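PDB 5FHY: B-type flagellar hook-associated protein 2 from Pseudomonas aeruginosa, which caps the distal tip of the growing flagellar filament, where it promotes polymerization of exported flagellin and keeps subunits from leaking away unassembled. Local coordinates for residues R116-D129 with L158-N172. Residues are numbered along the deposited sequence; the frame is centred on the assembly and turned at random.
Sequences RLVLSSTKTGDGKD and LSDGAAAGYVTKAAN. With NA (sodium ion), chain E.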
loop_
_atom_site.group_PDB
_atom_site.type_symbol
_atom_site.label_atom_id
_atom_site.label_comp_id
_atom_site.label_asym_id
_atom_site.label_seq_id
_atom_site.Cartn_x
_atom_site.Cartn_y
_atom_site.Cartn_z
ATOM N N ARG B 116 -0.097 34.258 -53.249
ATOM C CA ARG B 116 -1.469 34.477 -53.692
ATOM C C ARG B 116 -2.403 34.600 -52.502
ATOM O O ARG B 116 -2.084 34.154 -51.399
ATOM C CB ARG B 116 -1.932 33.333 -54.597
ATOM C CG ARG B 116 -2.298 32.052 -53.853
ATOM C CD ARG B 116 -2.696 30.957 -54.829
ATOM N NE ARG B 116 -1.522 30.432 -55.518
ATOM C CZ ARG B 116 -1.546 29.846 -56.708
ATOM N NH1 ARG B 116 -2.692 29.705 -57.361
ATOM N NH2 ARG B 116 -0.418 29.405 -57.245
ATOM N N LEU B 117 -3.567 35.196 -52.726
ATOM C CA LEU B 117 -4.547 35.323 -51.657
ATOM C C LEU B 117 -5.404 34.069 -51.594
ATOM O O LEU B 117 -5.862 33.571 -52.620
ATOM C CB LEU B 117 -5.422 36.560 -51.864
ATOM C CG LEU B 117 -4.759 37.914 -51.608
ATOM C CD1 LEU B 117 -5.541 39.036 -52.277
ATOM C CD2 LEU B 117 -4.605 38.167 -50.116
ATOM N N VAL B 118 -5.607 33.555 -50.385
ATOM C CA VAL B 118 -6.434 32.372 -50.185
ATOM C C VAL B 118 -7.584 32.754 -49.261
ATOM O O VAL B 118 -7.368 33.168 -48.120
ATOM C CB VAL B 118 -5.625 31.193 -49.593
ATOM C CG1 VAL B 118 -6.548 30.029 -49.234
ATOM C CG2 VAL B 118 -4.549 30.740 -50.574
ATOM N N LEU B 119 -8.806 32.631 -49.765
ATOM C CA LEU B 119 -9.974 33.098 -49.034
ATOM C C LEU B 119 -10.881 31.940 -48.630
ATOM O O LEU B 119 -11.097 31.007 -49.404
ATOM C CB LEU B 119 -10.744 34.124 -49.870
ATOM C CG LEU B 119 -10.102 35.499 -50.106
ATOM C CD1 LEU B 119 -8.987 35.449 -51.152
ATOM C CD2 LEU B 119 -11.164 36.504 -50.514
ATOM N N SER B 120 -11.389 31.995 -47.402
ATOM C CA SER B 120 -12.249 30.936 -46.877
ATOM C C SER B 120 -13.563 31.486 -46.337
ATOM O O SER B 120 -13.612 32.587 -45.793
ATOM C CB SER B 120 -11.536 30.156 -45.768
ATOM O OG SER B 120 -10.396 29.476 -46.259
ATOM N N SER B 121 -14.627 30.702 -46.480
ATOM C CA SER B 121 -15.920 31.056 -45.914
ATOM C C SER B 121 -16.364 29.991 -44.917
ATOM O O SER B 121 -15.965 28.837 -45.020
ATOM C CB SER B 121 -16.964 31.218 -47.018
ATOM O OG SER B 121 -18.267 31.293 -46.472
ATOM N N THR B 122 -17.185 30.375 -43.946
ATOM C CA THR B 122 -17.663 29.415 -42.958
ATOM C C THR B 122 -19.112 29.006 -43.195
ATOM O O THR B 122 -19.685 28.249 -42.410
ATOM C CB THR B 122 -17.541 29.968 -41.527
ATOM O OG1 THR B 122 -18.339 31.151 -41.397
ATOM C CG2 THR B 122 -16.097 30.292 -41.204
ATOM N N LYS B 123 -19.701 29.493 -44.281
ATOM C CA LYS B 123 -21.095 29.190 -44.562
ATOM C C LYS B 123 -21.169 27.935 -45.418
ATOM O O LYS B 123 -20.665 27.906 -46.539
ATOM C CB LYS B 123 -21.778 30.365 -45.261
ATOM C CG LYS B 123 -23.293 30.261 -45.328
ATOM C CD LYS B 123 -23.932 30.534 -43.978
ATOM C CE LYS B 123 -25.395 30.116 -43.958
ATOM N NZ LYS B 123 -25.593 28.824 -43.247
ATOM N N THR B 124 -21.805 26.901 -44.885
ATOM C CA THR B 124 -21.984 25.660 -45.624
ATOM C C THR B 124 -23.274 25.703 -46.434
ATOM O O THR B 124 -24.219 26.402 -46.067
ATOM C CB THR B 124 -22.010 24.445 -44.682
ATOM O OG1 THR B 124 -22.958 24.671 -43.630
ATOM C CG2 THR B 124 -20.630 24.198 -44.079
ATOM N N GLY B 125 -23.303 24.968 -47.543
ATOM C CA GLY B 125 -24.507 24.851 -48.345
ATOM C C GLY B 125 -24.287 25.100 -49.824
ATOM O O GLY B 125 -23.244 25.616 -50.217
ATOM N N ASP B 126 -25.261 24.719 -50.646
ATOM C CA ASP B 126 -25.197 24.968 -52.084
ATOM C C ASP B 126 -25.244 26.466 -52.398
ATOM O O ASP B 126 -26.077 27.193 -51.862
ATOM C CB ASP B 126 -26.349 24.259 -52.804
ATOM C CG ASP B 126 -26.192 22.750 -52.823
ATOM O OD1 ASP B 126 -25.055 22.263 -52.996
ATOM O OD2 ASP B 126 -27.214 22.049 -52.656
ATOM N N GLY B 127 -24.361 26.915 -53.284
ATOM C CA GLY B 127 -24.396 28.283 -53.774
ATOM C C GLY B 127 -23.699 29.324 -52.917
ATOM O O GLY B 127 -23.636 30.495 -53.286
ATOM N N LYS B 128 -23.178 28.911 -51.769
ATOM C CA LYS B 128 -22.493 29.845 -50.884
ATOM C C LYS B 128 -21.017 29.921 -51.271
ATOM O O LYS B 128 -20.134 29.823 -50.420
ATOM C CB LYS B 128 -22.645 29.442 -49.412
ATOM C CG LYS B 128 -24.065 29.537 -48.865
ATOM C CD LYS B 128 -24.854 28.291 -49.211
ATOM C CE LYS B 128 -26.280 28.339 -48.704
ATOM N NZ LYS B 128 -27.021 27.120 -49.133
ATOM N N ASP B 129 -20.760 30.095 -52.564
ATOM C CA ASP B 129 -19.395 30.204 -53.068
ATOM C C ASP B 129 -18.875 31.625 -52.885
ATOM O O ASP B 129 -19.647 32.580 -52.932
ATOM C CB ASP B 129 -19.333 29.811 -54.550
ATOM C CG ASP B 129 -19.578 28.324 -54.781
ATOM O OD1 ASP B 129 -19.061 27.494 -54.003
ATOM O OD2 ASP B 129 -20.293 27.988 -55.748
ATOM N N LEU B 158 -8.720 23.993 -58.035
ATOM C CA LEU B 158 -7.339 24.459 -58.000
ATOM C C LEU B 158 -6.362 23.336 -58.325
ATOM O O LEU B 158 -6.471 22.229 -57.801
ATOM C CB LEU B 158 -7.005 25.059 -56.629
ATOM C CG LEU B 158 -5.596 25.645 -56.464
ATOM C CD1 LEU B 158 -5.398 26.850 -57.377
ATOM C CD2 LEU B 158 -5.287 25.988 -55.008
ATOM N N SER B 159 -5.419 23.631 -59.210
ATOM C CA SER B 159 -4.306 22.735 -59.478
ATOM C C SER B 159 -3.034 23.567 -59.460
ATOM O O SER B 159 -3.098 24.794 -59.361
ATOM C CB SER B 159 -4.472 22.026 -60.822
ATOM O OG SER B 159 -4.481 22.959 -61.889
ATOM N N ASP B 160 -1.883 22.904 -59.534
ATOM C CA ASP B 160 -0.601 23.603 -59.466
ATOM C C ASP B 160 -0.444 24.590 -60.622
ATOM O O ASP B 160 -0.906 24.336 -61.729
ATOM C CB ASP B 160 0.562 22.604 -59.451
ATOM C CG ASP B 160 1.902 23.279 -59.241
ATOM O OD1 ASP B 160 1.967 24.217 -58.418
ATOM O OD2 ASP B 160 2.888 22.870 -59.890
ATOM N N GLY B 161 0.204 25.718 -60.358
ATOM C CA GLY B 161 0.334 26.768 -61.351
ATOM C C GLY B 161 -0.163 28.088 -60.797
ATOM O O GLY B 161 -0.788 28.128 -59.737
ATOM N N ALA B 162 0.100 29.169 -61.520
ATOM C CA ALA B 162 -0.255 30.502 -61.048
ATOM C C ALA B 162 -1.751 30.770 -61.167
ATOM O O ALA B 162 -2.273 31.683 -60.526
ATOM C CB ALA B 162 0.532 31.561 -61.809
ATOM N N ALA B 163 -2.435 29.978 -61.989
ATOM C CA ALA B 163 -3.859 30.180 -62.229
ATOM C C ALA B 163 -4.685 29.996 -60.968
ATOM O O ALA B 163 -4.307 29.255 -60.061
ATOM C CB ALA B 163 -4.354 29.237 -63.307
ATOM N N ALA B 164 -5.822 30.681 -60.926
ATOM C CA ALA B 164 -6.724 30.601 -59.789
ATOM C C ALA B 164 -7.584 29.352 -59.875
ATOM O O ALA B 164 -7.641 28.694 -60.914
ATOM C CB ALA B 164 -7.594 31.847 -59.711
ATOM N N GLY B 165 -8.243 29.024 -58.770
ATOM C CA GLY B 165 -9.090 27.849 -58.703
ATOM C C GLY B 165 -9.640 27.641 -57.308
ATOM O O GLY B 165 -9.073 28.137 -56.336
ATOM N N TYR B 166 -10.738 26.901 -57.194
ATOM C CA TYR B 166 -11.325 26.654 -55.882
ATOM C C TYR B 166 -10.639 25.463 -55.217
ATOM O O TYR B 166 -10.158 24.557 -55.892
ATOM C CB TYR B 166 -12.846 26.433 -55.980
ATOM C CG TYR B 166 -13.275 25.199 -56.749
ATOM C CD1 TYR B 166 -13.247 23.938 -56.159
ATOM C CD2 TYR B 166 -13.755 25.303 -58.051
ATOM C CE1 TYR B 166 -13.633 22.810 -56.860
ATOM C CE2 TYR B 166 -14.158 24.180 -58.759
ATOM C CZ TYR B 166 -14.098 22.936 -58.155
ATOM O OH TYR B 166 -14.497 21.818 -58.852
ATOM N N VAL B 167 -10.598 25.478 -53.888
ATOM C CA VAL B 167 -10.062 24.361 -53.119
ATOM C C VAL B 167 -11.205 23.446 -52.685
ATOM O O VAL B 167 -11.124 22.226 -52.809
ATOM C CB VAL B 167 -9.274 24.846 -51.883
ATOM C CG1 VAL B 167 -8.831 23.663 -51.027
ATOM C CG2 VAL B 167 -8.072 25.675 -52.313
ATOM N N THR B 168 -12.273 24.049 -52.175
ATOM C CA THR B 168 -13.491 23.314 -51.859
ATOM C C THR B 168 -14.698 24.040 -52.431
ATOM O O THR B 168 -14.739 25.272 -52.443
ATOM C CB THR B 168 -13.689 23.149 -50.341
ATOM O OG1 THR B 168 -13.926 24.432 -49.751
ATOM C CG2 THR B 168 -12.466 22.523 -49.691
ATOM N N LYS B 169 -15.683 23.280 -52.897
ATOM C CA LYS B 169 -16.932 23.874 -53.356
ATOM C C LYS B 169 -17.920 23.917 -52.212
ATOM O O LYS B 169 -18.070 22.933 -51.493
ATOM C CB LYS B 169 -17.542 23.073 -54.511
ATOM C CG LYS B 169 -16.756 23.102 -55.802
ATOM C CD LYS B 169 -16.999 24.368 -56.607
ATOM C CE LYS B 169 -18.366 24.354 -57.273
ATOM N NZ LYS B 169 -18.466 25.385 -58.341
ATOM N N ALA B 170 -18.601 25.044 -52.044
ATOM C CA ALA B 170 -19.690 25.100 -51.083
ATOM C C ALA B 170 -20.825 24.236 -51.621
ATOM O O ALA B 170 -21.179 24.324 -52.796
ATOM C CB ALA B 170 -20.148 26.531 -50.851
ATOM N N ALA B 171 -21.393 23.399 -50.765
ATOM C CA ALA B 171 -22.407 22.458 -51.215
ATOM C C ALA B 171 -23.220 21.907 -50.054
ATOM O O ALA B 171 -22.778 21.932 -48.904
ATOM C CB ALA B 171 -21.757 21.317 -51.985
ATOM N N ASN B 172 -24.404 21.389 -50.361
ATOM C CA ASN B 172 -25.199 20.721 -49.345
ATOM C C ASN B 172 -24.695 19.302 -49.161
ATOM O O ASN B 172 -24.113 18.720 -50.076
ATOM C CB ASN B 172 -26.684 20.690 -49.718
ATOM C CG ASN B 172 -27.367 22.034 -49.557
ATOM O OD1 ASN B 172 -26.731 23.082 -49.580
ATOM N ND2 ASN B 172 -28.681 22.003 -49.393
HETATM NA NA NA E . -3.360 26.938 -60.781
HETATM O O HOH W 1 -21.891 26.190 -54.556
#
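D126 and N172 meet where a type II beta turn, G125 to K128, lies against the chain leaving the outermost strand 165-166 of an antiparallel four-stranded sheet; strand 114-121 of that sheet belongs to the Flagellin hook IN motif region of this FliD fragment. Segments 116-129 and 158-172 meet at two places: R116 against the 159-163 loop, and the turn with D129 against A170-N172. At the turn, the carboxylate of D126 and the amide of N172 stack with their planes 4° apart. N172 N gives a hydrogen bond of 2.9 Å to D126 OD1, reaching it from above the carboxylate plane, whereas D126 N and N172 OD1 lie 2.4 Å apart, too short to trust. N172 ND2 bonds to S183 OG on strand 180-184, of the second four-stranded sheet, into which N172 leads.

Beside this pair, D129 OD1 accepts from A170 N at 3.2 Å, while a water links D129 OD2, G127 N and A170 O. The methyl of A170 packs against two backbone carbonyl oxygens, with CB 3.3 Å from both G125 O and K128 O.

At the other end R116 carries the contact, its chain bending at chi3 (74°) to present the guanidinium edge to the loop. NH2 makes a nearly straight bond to G161 O (2.8 Å, 169°) and a salt bridge to D111, which probably steadies the group. L180 of a second subunit packs on R116. NH1 adds weak bonds to G161 O and A163 O, and the latter oxygen, together with S159 O, binds a sodium ion, each at 2.6 Å from the metal.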